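Local coordinates for La protein (Trypanosoma brucei, PDB 1S29) that probably binds RNA through its N-terminal La motif, the winged-helix domain to which this fragment corresponds, by way of a conserved aromatic patch, at residues A[54-57]-A[58-62]; A[34-37]-A[38-41]; A[65-68]-A[69-73]; A[4-7]-A[8-12]. One frame throughout, in Å; residues are numbered along the deposited sequence.

Overall arrangement
From the N terminus, interaction 4 (residues 4-12) comes first and caps the start of helix 8-21. Interaction 2 (residues 34-41) follows at the end of helix 31-37, in the turn that leads toward strand 45-46. Interaction 1 (residues 54-62) ends helix 54-57 and passes into the loop before helix 63-70. Interaction 3 (residues 65-73) ends that last helix. The four lie in series, and none nests or crosses. Interactions 1, 3 and 4 touch one another: Thr60 meets Glu65 and Val66, Val59 packs on Leu6, and Ala69 packs on Lys11. Interaction 2 stands apart, its centre about 29 Å from that of interaction 4.

Interaction 1: residues A[54-57]-A[58-62]; sequences KRVN and SVTTD
Ser58 turns its OG back between its own N and carbonyl carbon (chi1 55°), which brings the hydroxyl to Lys54 O. Thr60 holds CG2 in the same kind of position, and its OG1 lies opposite the backbone N (chi1 178°). Ser58 grips Lys54 O twice. Ser58 OG donates to Lys54 O at 3.1 Å, in the carbonyl plane. Ser58 N donates to the same oxygen, tilted out of that plane. Val56 O also takes two bonds. Thr60 N reaches Val56 O at 3.0 Å, nearly in line with the C=O bond. Val59 N reaches Val56 O at 2.9 Å from well above the carbonyl plane. Beside them the side chains of Val56 and Thr60 run the same way, with Val56 CG1 4.2 Å from Thr60 CG2. Both rest on Leu14 of helix 8-21. Thr60 OG1 accepts from Asp62 N at 3.0 Å and is also hydrogen-bonded to Glu65. These bonds fix the rotation of the hydroxyl group. Asp62 then caps helix 63-70 through Lys64 N. The arrangement is a helix C-terminus followed by an ST turn and an N-cap, here linking two helices of the winged-helix domain.

Interaction 2: residues A[34-37]-A[38-41]; sequences KGKM and AENA
Lys36 and Glu39 carry the side-chain part of this contact, and their charges are near but not paired. The two chains lie side by side and point the same way. The lysine bends at its second torsion (chi2 -66°), which lays CD alongside the carboxylate, 3.8 Å from Glu39 OE1. Lys36 NZ stays 4.1 Å from Glu39 OE2, too far for a salt bridge. The attraction is therefore probably modest on this surface of the protein.

The backbone bonds are those of a helix coming to its end. Ala38 N donates to Lys34 O at 3.0 Å, and only weakly to Gly35 O. Glu39 N donates to Lys36 O at 3.1 Å, from above the carbonyl plane rather than on a lone pair.

Carbon contacts fill in around these carbonyls. Glu39 CG sits 3.2 Å from Lys36 O and is also close to Gly35 O. Ala38 CB lies 3.4 Å from Lys34 O.

Anchors outside the turn fix both of its ends. The selenomethionine Met37 is buried and packs on Val27 and Val45. Asn40 ND2 donates to Phe44 O.

The chain leaves helix 31-37 through a type I beta turn from Met37 to Asn40, a helix C-terminal turn that leads toward strand 45-46 of the winged-helix sheet.

Interaction 3: residues A[65-68]-A[69-73]; sequences EVVE and AIRPS
Val66 and Ile70 meet on the buried side of helix 63-70, one helical turn apart. Their side chains cross at a slant. Val66 CG1 and Ile70 CD1 are 3.3 Å apart, closer than usual for two carbons. Ile70 CG1 also presses on Val66 O at 2.9 Å. The packing is tight here. Ile70 continues it onto Leu76 and Leu78 of strand 76-78 and onto Leu47, while Val66 reaches Leu51 and Thr60. Ala69 is buried too, and packs on Leu14 of helix 8-21. In this way the helix is set between helix 8-21 and the sheet of this winged-helix domain. The backbone is regular through this part. Ala69 N, Ile70 N and Arg71 N donate to Glu65 O, Val66 O and Val67 O in turn.

The outer side is more open and is held by charge. Glu68 and Arg71 run side by side, and Arg71 grips the carboxylate end-on. Arg71 NH1 donates to Glu68 OE2 at 2.8 Å, and Arg71 NH2 to Glu68 OE1 at 3.1 Å. The acceptors lie near the guanidinium plane. The nitrogens approach from above the carboxylate plane, and the two planes are 44° apart. Bends in both chains, at chi2 of Glu68 (-53°) and chi3 of Arg71 (-64°), bring the groups together. Val67 CG1 touches Arg71 NH2 at 3.7 Å, where the two side chains cross. Beyond the helix, Pro72 CD rests 3.4 Å from Glu68 O, in a type I beta turn closed by Ser73 N to Ile70 O.

Interaction 4: residues A[4-7]-A[8-12]; sequences MPLS and SENKQ
Leu6 lies across the side chains of Asn10 and Lys11 at the start of helix 8-21. It crosses each at an angle. Its CD1 branch reaches Asn10 CB at 3.5 Å, and its CD2 branch meets Lys11 CG at 4.0 Å. Leu6 CG stands opposite its backbone N (chi1 -166°), which swings the two branches over the first turn. The extended chain of Lys11 runs back past the carbonyls, with Lys11 CG 3.2 Å from Ser7 O and Lys11 CE 3.3 Å from Leu6 O.

Ser7 is the N-cap of the helix. Its hydroxyl is folded back over its own backbone (chi1 64°), and Ser7 OG accepts from Asn10 N at 3.1 Å. This answers an N-H of the first turn that has no helical carbonyl before it. Lys11 N donates to Ser7 O at 2.8 Å, the first helical bond. The bond to CB of Asn10 points toward residues 4-7, and a water joins its amide to them: it accepts from Asn10 ND2 at 2.8 Å and from Ser7 N, and donates to Pro5 O. Leu6 also packs on Val59 and on Glu65, where the N-terminal arm meets the loop after helix 54-57 and helix 63-70.

Interaction 1: residues A[54-57]-A[58-62]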
ATOM      1  N   LYS A  54       5.242   0.249   9.729  1.00 10.44           N
ATOM      2  CA  LYS A  54       4.761  -0.518  10.877  1.00 10.09           C
ATOM      3  C   LYS A  54       3.448  -1.275  10.734  1.00  9.38           C
ATOM      4  O   LYS A  54       3.370  -2.456  11.086  1.00  9.90           O
ATOM      5  CB  LYS A  54       4.643   0.391  12.104  1.00 11.37           C
ATOM      6  CG  LYS A  54       4.059  -0.323  13.319  1.00 16.14           C
ATOM      7  CD  LYS A  54       3.570   0.640  14.391  1.00 19.40           C
ATOM      8  CE  LYS A  54       2.917  -0.138  15.527  1.00 22.30           C
ATOM      9  NZ  LYS A  54       2.336   0.729  16.582  1.00 25.71           N
ATOM     10  N   ARG A  55       2.415  -0.600  10.244  1.00  8.38           N
ATOM     11  CA  ARG A  55       1.111  -1.241  10.121  1.00  9.61           C
ATOM     12  C   ARG A  55       1.066  -2.335   9.063  1.00  8.65           C
ATOM     13  O   ARG A  55       0.161  -3.172   9.059  1.00  9.54           O
ATOM     14  CB  ARG A  55       0.030  -0.186   9.867  1.00 10.33           C
ATOM     15  CG  ARG A  55      -0.063   0.835  10.996  1.00 12.52           C
ATOM     16  CD  ARG A  55      -1.278   1.715  10.864  1.00 15.11           C
ATOM     17  NE  ARG A  55      -1.390   2.645  11.983  1.00 15.97           N
ATOM     18  CZ  ARG A  55      -2.506   3.286  12.311  1.00 17.55           C
ATOM     19  NH1 ARG A  55      -3.613   3.094  11.603  1.00 18.67           N
ATOM     20  NH2 ARG A  55      -2.516   4.113  13.349  1.00 18.76           N
ATOM     21  N   VAL A  56       2.044  -2.336   8.165  1.00  8.04           N
ATOM     22  CA  VAL A  56       2.105  -3.369   7.137  1.00  9.15           C
ATOM     23  C   VAL A  56       3.034  -4.483   7.616  1.00  9.53           C
ATOM     24  O   VAL A  56       2.709  -5.667   7.519  1.00 10.21           O
ATOM     25  CB  VAL A  56       2.636  -2.801   5.808  1.00  8.18           C
ATOM     26  CG1 VAL A  56       2.905  -3.932   4.824  1.00  8.08           C
ATOM     27  CG2 VAL A  56       1.618  -1.832   5.221  1.00  7.63           C
ATOM     28  N   ASN A  57       4.187  -4.075   8.141  1.00 10.93           N
ATOM     29  CA  ASN A  57       5.222  -4.972   8.653  1.00 11.84           C
ATOM     30  C   ASN A  57       4.730  -5.920   9.743  1.00 11.31           C
ATOM     31  O   ASN A  57       5.241  -7.026   9.890  1.00 11.21           O
ATOM     32  CB  ASN A  57       6.389  -4.136   9.193  1.00 15.27           C
ATOM     33  CG  ASN A  57       7.177  -4.854  10.261  1.00 19.91           C
ATOM     34  OD1 ASN A  57       7.854  -5.844   9.988  1.00 23.98           O
ATOM     35  ND2 ASN A  57       7.093  -4.360  11.491  1.00 22.79           N
ATOM     36  N   SER A  58       3.749  -5.486  10.523  1.00 10.82           N
ATOM     37  CA  SER A  58       3.242  -6.346  11.577  1.00 11.19           C
ATOM     38  C   SER A  58       2.353  -7.458  11.026  1.00 10.59           C
ATOM     39  O   SER A  58       2.118  -8.461  11.697  1.00  9.25           O
ATOM     40  CB  SER A  58       2.465  -5.519  12.595  1.00 13.18           C
ATOM     41  OG  SER A  58       1.452  -4.775  11.954  1.00 17.45           O
ATOM     42  N   VAL A  59       1.879  -7.278   9.795  1.00 10.58           N
ATOM     43  CA  VAL A  59       0.987  -8.236   9.146  1.00 11.36           C
ATOM     44  C   VAL A  59       1.657  -9.167   8.132  1.00 10.14           C
ATOM     45  O   VAL A  59       1.313 -10.348   8.045  1.00  8.84           O
ATOM     46  CB  VAL A  59      -0.165  -7.487   8.424  1.00 13.19           C
ATOM     47  CG1 VAL A  59      -1.007  -8.469   7.615  1.00 16.26           C
ATOM     48  CG2 VAL A  59      -1.021  -6.749   9.441  1.00 16.41           C
ATOM     49  N   THR A  60       2.612  -8.642   7.373  1.00  9.73           N
ATOM     50  CA  THR A  60       3.275  -9.447   6.357  1.00  9.65           C
ATOM     51  C   THR A  60       4.665  -8.920   6.015  1.00 10.56           C
ATOM     52  O   THR A  60       4.998  -7.780   6.314  1.00 10.50           O
ATOM     53  CB  THR A  60       2.425  -9.463   5.069  1.00 10.14           C
ATOM     54  OG1 THR A  60       3.095 -10.215   4.048  1.00 12.30           O
ATOM     55  CG2 THR A  60       2.200  -8.034   4.576  1.00 11.37           C
ATOM     56  N   THR A  61       5.473  -9.767   5.388  1.00 12.75           N
ATOM     57  CA  THR A  61       6.815  -9.373   4.976  1.00 13.17           C
ATOM     58  C   THR A  61       6.984  -9.801   3.520  1.00 13.52           C
ATOM     59  O   THR A  61       8.098  -9.845   2.999  1.00 14.47           O
ATOM     60  CB  THR A  61       7.909 -10.056   5.841  1.00 13.29           C
ATOM     61  OG1 THR A  61       7.802 -11.479   5.724  1.00 15.09           O
ATOM     62  CG2 THR A  61       7.757  -9.661   7.299  1.00 13.73           C
ATOM     63  N   ASP A  62       5.859 -10.096   2.871  1.00 13.41           N
ATOM     64  CA  ASP A  62       5.837 -10.555   1.482  1.00 13.91           C
ATOM     65  C   ASP A  62       5.023  -9.644   0.559  1.00 12.99           C
ATOM     66  O   ASP A  62       3.809  -9.505   0.719  1.00 12.39           O
ATOM     67  CB  ASP A  62       5.266 -11.977   1.435  1.00 16.02           C
ATOM     68  CG  ASP A  62       5.244 -12.563   0.034  1.00 18.65           C
ATOM     69  OD1 ASP A  62       5.699 -11.891  -0.919  1.00 18.49           O
ATOM     70  OD2 ASP A  62       4.768 -13.710  -0.105  1.00 22.07           O
TER

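Interaction 2: residues A[34-37]-A[38-41]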
ATOM      1  N   LYS A  34       5.247  11.304   0.637  1.00  5.31           N
ATOM      2  CA  LYS A  34       5.080  12.235  -0.478  1.00  5.36           C
ATOM      3  C   LYS A  34       6.355  12.280  -1.308  1.00  5.73           C
ATOM      4  O   LYS A  34       6.306  12.489  -2.525  1.00  6.17           O
ATOM      5  CB  LYS A  34       4.748  13.638   0.025  1.00  5.94           C
ATOM      6  CG  LYS A  34       3.291  13.809   0.388  1.00  6.84           C
ATOM      7  CD  LYS A  34       2.959  15.249   0.733  1.00  8.50           C
ATOM      8  CE  LYS A  34       3.618  15.688   2.033  1.00  8.73           C
ATOM      9  NZ  LYS A  34       3.243  17.103   2.355  1.00 10.35           N
ATOM     10  N   GLY A  35       7.494  12.086  -0.650  1.00  4.24           N
ATOM     11  CA  GLY A  35       8.758  12.098  -1.362  1.00  6.32           C
ATOM     12  C   GLY A  35       8.844  10.938  -2.337  1.00  5.41           C
ATOM     13  O   GLY A  35       9.339  11.087  -3.456  1.00  5.10           O
ATOM     14  N   LYS A  36       8.379   9.772  -1.909  1.00  5.31           N
ATOM     15  CA  LYS A  36       8.410   8.593  -2.770  1.00  3.97           C
ATOM     16  C   LYS A  36       7.451   8.791  -3.941  1.00  4.79           C
ATOM     17  O   LYS A  36       7.764   8.467  -5.096  1.00  4.36           O
ATOM     18  CB  LYS A  36       7.996   7.350  -1.980  1.00  4.65           C
ATOM     19  CG  LYS A  36       9.009   6.902  -0.944  1.00  5.82           C
ATOM     20  CD  LYS A  36      10.298   6.423  -1.597  1.00 11.58           C
ATOM     21  CE  LYS A  36      11.307   5.959  -0.549  1.00 15.41           C
ATOM     22  NZ  LYS A  36      12.628   5.615  -1.151  1.00 19.61           N
HETATM   23  N   MSE A  37       6.274   9.316  -3.631  1.00  4.65           N
HETATM   24  CA  MSE A  37       5.267   9.555  -4.654  1.00  4.43           C
HETATM   25  C   MSE A  37       5.746  10.541  -5.710  1.00  4.01           C
HETATM   26  O   MSE A  37       5.342  10.449  -6.874  1.00  6.27           O
HETATM   27  CB  MSE A  37       3.977  10.078  -4.016  1.00  6.30           C
HETATM   28  CG  MSE A  37       3.217   9.045  -3.203  1.00  4.50           C
HETATM   29 SE   MSE A  37       1.873   9.881  -2.080  1.00 15.47          SE
HETATM   30  CE  MSE A  37       0.618  10.447  -3.431  1.00 15.69           C
ATOM     31  N   ALA A  38       6.599  11.480  -5.312  1.00  4.91           N
ATOM     32  CA  ALA A  38       7.109  12.488  -6.232  1.00  6.30           C
ATOM     33  C   ALA A  38       8.260  12.000  -7.104  1.00  7.04           C
ATOM     34  O   ALA A  38       8.759  12.748  -7.954  1.00  9.15           O
ATOM     35  CB  ALA A  38       7.544  13.734  -5.455  1.00  7.71           C
ATOM     36  N   GLU A  39       8.694  10.761  -6.893  1.00  7.27           N
ATOM     37  CA  GLU A  39       9.792  10.209  -7.687  1.00  7.79           C
ATOM     38  C   GLU A  39       9.354   9.934  -9.116  1.00  7.96           C
ATOM     39  O   GLU A  39      10.189   9.808 -10.011  1.00  9.58           O
ATOM     40  CB  GLU A  39      10.331   8.925  -7.053  1.00  9.68           C
ATOM     41  CG  GLU A  39      10.862   9.112  -5.648  1.00 14.15           C
ATOM     42  CD  GLU A  39      11.540   7.870  -5.123  1.00 13.53           C
ATOM     43  OE1 GLU A  39      11.004   6.765  -5.340  1.00 19.92           O
ATOM     44  OE2 GLU A  39      12.604   8.002  -4.491  1.00 20.76           O
ATOM     45  N   ASN A  40       8.047   9.814  -9.326  1.00  7.88           N
ATOM     46  CA  ASN A  40       7.510   9.596 -10.664  1.00  6.43           C
ATOM     47  C   ASN A  40       6.192  10.366 -10.781  1.00  6.79           C
ATOM     48  O   ASN A  40       5.540  10.667  -9.777  1.00  8.43           O
ATOM     49  CB  ASN A  40       7.316   8.099 -10.929  1.00  6.60           C
ATOM     50  CG  ASN A  40       6.323   7.467  -9.991  1.00  5.94           C
ATOM     51  OD1 ASN A  40       5.115   7.596 -10.171  1.00  6.12           O
ATOM     52  ND2 ASN A  40       6.829   6.782  -8.967  1.00  6.13           N
ATOM     53  N   ALA A  41       5.815  10.690 -12.013  1.00  7.07           N
ATOM     54  CA  ALA A  41       4.612  11.473 -12.283  1.00  7.40           C
ATOM     55  C   ALA A  41       3.294  10.780 -12.017  1.00  7.87           C
ATOM     56  O   ALA A  41       2.246  11.416 -12.066  1.00  9.79           O
ATOM     57  CB  ALA A  41       4.637  11.963 -13.729  1.00  8.23           C
TER

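Interaction 3: residues A[65-68]-A[69-73]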
ATOM      1  N   GLU A  65       1.721 -10.926  -0.864  1.00 10.03           N
ATOM      2  CA  GLU A  65       0.522 -10.934  -0.037  1.00  9.68           C
ATOM      3  C   GLU A  65      -0.066  -9.522  -0.036  1.00  8.80           C
ATOM      4  O   GLU A  65      -1.282  -9.337   0.025  1.00  8.19           O
ATOM      5  CB  GLU A  65       0.856 -11.380   1.391  1.00 10.41           C
ATOM      6  CG  GLU A  65       1.402 -12.802   1.479  1.00 11.92           C
ATOM      7  CD  GLU A  65       1.540 -13.298   2.910  1.00 14.20           C
ATOM      8  OE1 GLU A  65       2.007 -12.518   3.763  1.00 14.68           O
ATOM      9  OE2 GLU A  65       1.196 -14.470   3.173  1.00 13.95           O
ATOM     10  N   VAL A  66       0.805  -8.522  -0.122  1.00  8.18           N
ATOM     11  CA  VAL A  66       0.343  -7.144  -0.146  1.00  7.79           C
ATOM     12  C   VAL A  66      -0.443  -6.900  -1.433  1.00  8.58           C
ATOM     13  O   VAL A  66      -1.423  -6.172  -1.430  1.00  8.04           O
ATOM     14  CB  VAL A  66       1.524  -6.149  -0.053  1.00  8.44           C
ATOM     15  CG1 VAL A  66       1.012  -4.718  -0.103  1.00  9.07           C
ATOM     16  CG2 VAL A  66       2.282  -6.377   1.243  1.00  8.92           C
ATOM     17  N   VAL A  67      -0.023  -7.528  -2.529  1.00  8.48           N
ATOM     18  CA  VAL A  67      -0.727  -7.364  -3.799  1.00  9.96           C
ATOM     19  C   VAL A  67      -2.162  -7.885  -3.676  1.00  9.64           C
ATOM     20  O   VAL A  67      -3.117  -7.223  -4.100  1.00  9.82           O
ATOM     21  CB  VAL A  67      -0.015  -8.129  -4.950  1.00 10.39           C
ATOM     22  CG1 VAL A  67      -0.872  -8.106  -6.204  1.00 13.07           C
ATOM     23  CG2 VAL A  67       1.328  -7.501  -5.240  1.00 11.41           C
ATOM     24  N   GLU A  68      -2.317  -9.066  -3.081  1.00 10.73           N
ATOM     25  CA  GLU A  68      -3.641  -9.661  -2.915  1.00 11.13           C
ATOM     26  C   GLU A  68      -4.516  -8.831  -1.981  1.00 11.04           C
ATOM     27  O   GLU A  68      -5.720  -8.678  -2.203  1.00 13.12           O
ATOM     28  CB  GLU A  68      -3.509 -11.083  -2.369  1.00 12.88           C
ATOM     29  CG  GLU A  68      -2.676 -11.980  -3.254  1.00 13.65           C
ATOM     30  CD  GLU A  68      -3.158 -11.974  -4.692  1.00 15.29           C
ATOM     31  OE1 GLU A  68      -2.325 -11.731  -5.592  1.00 17.04           O
ATOM     32  OE2 GLU A  68      -4.366 -12.211  -4.919  1.00 17.20           O
ATOM     33  N   ALA A  69      -3.905  -8.296  -0.936  1.00 10.45           N
ATOM     34  CA  ALA A  69      -4.633  -7.482   0.021  1.00  9.69           C
ATOM     35  C   ALA A  69      -5.113  -6.171  -0.593  1.00 10.50           C
ATOM     36  O   ALA A  69      -6.212  -5.703  -0.303  1.00  9.90           O
ATOM     37  CB  ALA A  69      -3.744  -7.188   1.228  1.00 10.16           C
ATOM     38  N   ILE A  70      -4.282  -5.585  -1.448  1.00 11.39           N
ATOM     39  CA  ILE A  70      -4.596  -4.309  -2.072  1.00 12.07           C
ATOM     40  C   ILE A  70      -5.561  -4.339  -3.249  1.00 11.77           C
ATOM     41  O   ILE A  70      -6.399  -3.454  -3.376  1.00 12.47           O
ATOM     42  CB  ILE A  70      -3.336  -3.638  -2.650  1.00 11.56           C
ATOM     43  CG1 ILE A  70      -2.312  -3.382  -1.541  1.00 14.39           C
ATOM     44  CG2 ILE A  70      -3.700  -2.343  -3.359  1.00 14.20           C
ATOM     45  CD1 ILE A  70      -0.956  -2.947  -2.052  1.00 12.49           C
ATOM     46  N   ARG A  71      -5.456  -5.356  -4.096  1.00 12.57           N
ATOM     47  CA  ARG A  71      -6.283  -5.431  -5.299  1.00 13.48           C
ATOM     48  C   ARG A  71      -7.743  -4.971  -5.218  1.00 13.25           C
ATOM     49  O   ARG A  71      -8.186  -4.180  -6.046  1.00 14.56           O
ATOM     50  CB  ARG A  71      -6.235  -6.840  -5.911  1.00 15.24           C
ATOM     51  CG  ARG A  71      -6.868  -6.873  -7.305  1.00 19.28           C
ATOM     52  CD  ARG A  71      -6.845  -8.246  -7.966  1.00 21.20           C
ATOM     53  NE  ARG A  71      -5.495  -8.737  -8.234  1.00 22.21           N
ATOM     54  CZ  ARG A  71      -4.835  -9.573  -7.439  1.00 22.08           C
ATOM     55  NH1 ARG A  71      -5.400 -10.013  -6.323  1.00 24.34           N
ATOM     56  NH2 ARG A  71      -3.613  -9.979  -7.764  1.00 21.73           N
ATOM     57  N   PRO A  72      -8.512  -5.456  -4.230  1.00 13.52           N
ATOM     58  CA  PRO A  72      -9.924  -5.068  -4.092  1.00 13.01           C
ATOM     59  C   PRO A  72     -10.210  -3.584  -3.876  1.00 12.93           C
ATOM     60  O   PRO A  72     -11.334  -3.128  -4.084  1.00 14.48           O
ATOM     61  CB  PRO A  72     -10.390  -5.891  -2.890  1.00 13.14           C
ATOM     62  CG  PRO A  72      -9.490  -7.084  -2.919  1.00 12.62           C
ATOM     63  CD  PRO A  72      -8.156  -6.469  -3.223  1.00 12.67           C
ATOM     64  N   SER A  73      -9.199  -2.836  -3.451  1.00 11.71           N
ATOM     65  CA  SER A  73      -9.371  -1.419  -3.163  1.00 11.09           C
ATOM     66  C   SER A  73      -9.845  -0.566  -4.331  1.00 11.93           C
ATOM     67  O   SER A  73      -9.465  -0.792  -5.479  1.00 12.39           O
ATOM     68  CB  SER A  73      -8.068  -0.835  -2.620  1.00 10.40           C
ATOM     69  OG  SER A  73      -8.248   0.525  -2.289  1.00 10.85           O
TER

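Interaction 4: residues A[4-7]-A[8-12]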
HETATM    1  N   MSE A   4       1.243 -20.171   7.509  1.00 17.22           N
HETATM    2  CA  MSE A   4      -0.197 -20.029   7.314  1.00 14.53           C
HETATM    3  C   MSE A   4      -0.555 -18.910   6.352  1.00 12.46           C
HETATM    4  O   MSE A   4       0.160 -17.919   6.238  1.00 13.20           O
HETATM    5  CB  MSE A   4      -0.881 -19.781   8.650  1.00 16.07           C
HETATM    6  CG  MSE A   4      -0.502 -20.804   9.688  1.00 18.79           C
HETATM    7 SE   MSE A   4      -1.727 -20.781  11.158  1.00 26.36          SE
HETATM    8  CE  MSE A   4      -1.346 -22.538  11.874  1.00 21.05           C
ATOM      9  N   PRO A   5      -1.690 -19.044   5.657  1.00 10.50           N
ATOM     10  CA  PRO A   5      -2.101 -18.008   4.707  1.00 10.25           C
ATOM     11  C   PRO A   5      -2.713 -16.766   5.342  1.00  9.69           C
ATOM     12  O   PRO A   5      -3.078 -16.762   6.515  1.00  9.20           O
ATOM     13  CB  PRO A   5      -3.102 -18.745   3.823  1.00 10.03           C
ATOM     14  CG  PRO A   5      -3.766 -19.667   4.790  1.00  9.60           C
ATOM     15  CD  PRO A   5      -2.600 -20.204   5.601  1.00 10.39           C
ATOM     16  N   LEU A   6      -2.811 -15.708   4.544  1.00  8.91           N
ATOM     17  CA  LEU A   6      -3.418 -14.469   4.988  1.00  7.82           C
ATOM     18  C   LEU A   6      -4.864 -14.615   4.536  1.00  8.92           C
ATOM     19  O   LEU A   6      -5.152 -14.644   3.335  1.00 10.93           O
ATOM     20  CB  LEU A   6      -2.764 -13.274   4.299  1.00 10.80           C
ATOM     21  CG  LEU A   6      -3.075 -11.907   4.905  1.00 11.34           C
ATOM     22  CD1 LEU A   6      -2.545 -11.863   6.332  1.00 10.89           C
ATOM     23  CD2 LEU A   6      -2.425 -10.809   4.075  1.00 13.26           C
ATOM     24  N   SER A   7      -5.758 -14.740   5.509  1.00  8.58           N
ATOM     25  CA  SER A   7      -7.184 -14.926   5.266  1.00  8.40           C
ATOM     26  C   SER A   7      -7.849 -13.741   4.583  1.00  8.47           C
ATOM     27  O   SER A   7      -7.271 -12.662   4.480  1.00  8.84           O
ATOM     28  CB  SER A   7      -7.894 -15.172   6.590  1.00  7.60           C
ATOM     29  OG  SER A   7      -7.772 -14.015   7.408  1.00  7.45           O
ATOM     30  N   SER A   8      -9.083 -13.942   4.128  1.00 10.31           N
ATOM     31  CA  SER A   8      -9.803 -12.865   3.469  1.00 12.53           C
ATOM     32  C   SER A   8      -9.994 -11.710   4.449  1.00 12.07           C
ATOM     33  O   SER A   8      -9.848 -10.547   4.077  1.00 12.16           O
ATOM     34  CB  SER A   8     -11.160 -13.352   2.947  1.00 15.57           C
ATOM     35  OG  SER A   8     -12.034 -13.701   4.005  1.00 22.12           O
ATOM     36  N   GLU A   9     -10.305 -12.020   5.703  1.00 11.44           N
ATOM     37  CA  GLU A   9     -10.490 -10.957   6.678  1.00 11.50           C
ATOM     38  C   GLU A   9      -9.191 -10.214   6.960  1.00  9.90           C
ATOM     39  O   GLU A   9      -9.198  -8.990   7.093  1.00 10.89           O
ATOM     40  CB  GLU A   9     -11.082 -11.503   7.982  1.00 13.70           C
ATOM     41  CG  GLU A   9     -12.596 -11.586   7.941  1.00 18.43           C
ATOM     42  CD  GLU A   9     -13.202 -12.003   9.264  1.00 21.26           C
ATOM     43  OE1 GLU A   9     -14.449 -12.009   9.364  1.00 22.68           O
ATOM     44  OE2 GLU A   9     -12.433 -12.323  10.200  1.00 22.22           O
ATOM     45  N   ASN A  10      -8.082 -10.943   7.058  1.00  8.69           N
ATOM     46  CA  ASN A  10      -6.802 -10.289   7.306  1.00  8.79           C
ATOM     47  C   ASN A  10      -6.333  -9.517   6.077  1.00  9.79           C
ATOM     48  O   ASN A  10      -5.592  -8.543   6.203  1.00  8.86           O
ATOM     49  CB  ASN A  10      -5.733 -11.296   7.737  1.00 10.23           C
ATOM     50  CG  ASN A  10      -5.857 -11.682   9.200  1.00 11.25           C
ATOM     51  OD1 ASN A  10      -6.290 -10.880  10.033  1.00 13.57           O
ATOM     52  ND2 ASN A  10      -5.459 -12.909   9.524  1.00 10.46           N
ATOM     53  N   LYS A  11      -6.752  -9.953   4.891  1.00  9.49           N
ATOM     54  CA  LYS A  11      -6.386  -9.233   3.671  1.00  8.88           C
ATOM     55  C   LYS A  11      -7.126  -7.901   3.678  1.00  9.51           C
ATOM     56  O   LYS A  11      -6.573  -6.863   3.304  1.00  8.34           O
ATOM     57  CB  LYS A  11      -6.799 -10.012   2.420  1.00  9.97           C
ATOM     58  CG  LYS A  11      -5.865 -11.138   2.023  1.00 11.05           C
ATOM     59  CD  LYS A  11      -6.435 -11.900   0.834  1.00 13.32           C
ATOM     60  CE  LYS A  11      -5.542 -13.057   0.447  1.00 15.99           C
ATOM     61  NZ  LYS A  11      -6.205 -13.941  -0.544  1.00 18.10           N
ATOM     62  N   GLN A  12      -8.387  -7.936   4.098  1.00  9.20           N
ATOM     63  CA  GLN A  12      -9.196  -6.724   4.143  1.00 10.61           C
ATOM     64  C   GLN A  12      -8.648  -5.769   5.191  1.00 10.08           C
ATOM     65  O   GLN A  12      -8.688  -4.551   5.016  1.00 10.14           O
ATOM     66  CB  GLN A  12     -10.653  -7.069   4.448  1.00 12.44           C
ATOM     67  CG  GLN A  12     -11.328  -7.863   3.345  1.00 18.12           C
ATOM     68  CD  GLN A  12     -12.769  -8.195   3.666  1.00 21.18           C
ATOM     69  OE1 GLN A  12     -13.581  -7.304   3.914  1.00 25.30           O
ATOM     70  NE2 GLN A  12     -13.097  -9.485   3.659  1.00 24.15           N
TER
HETATM   71  O   HOH W   1      -4.549 -15.131   8.145  1.00  9.08           O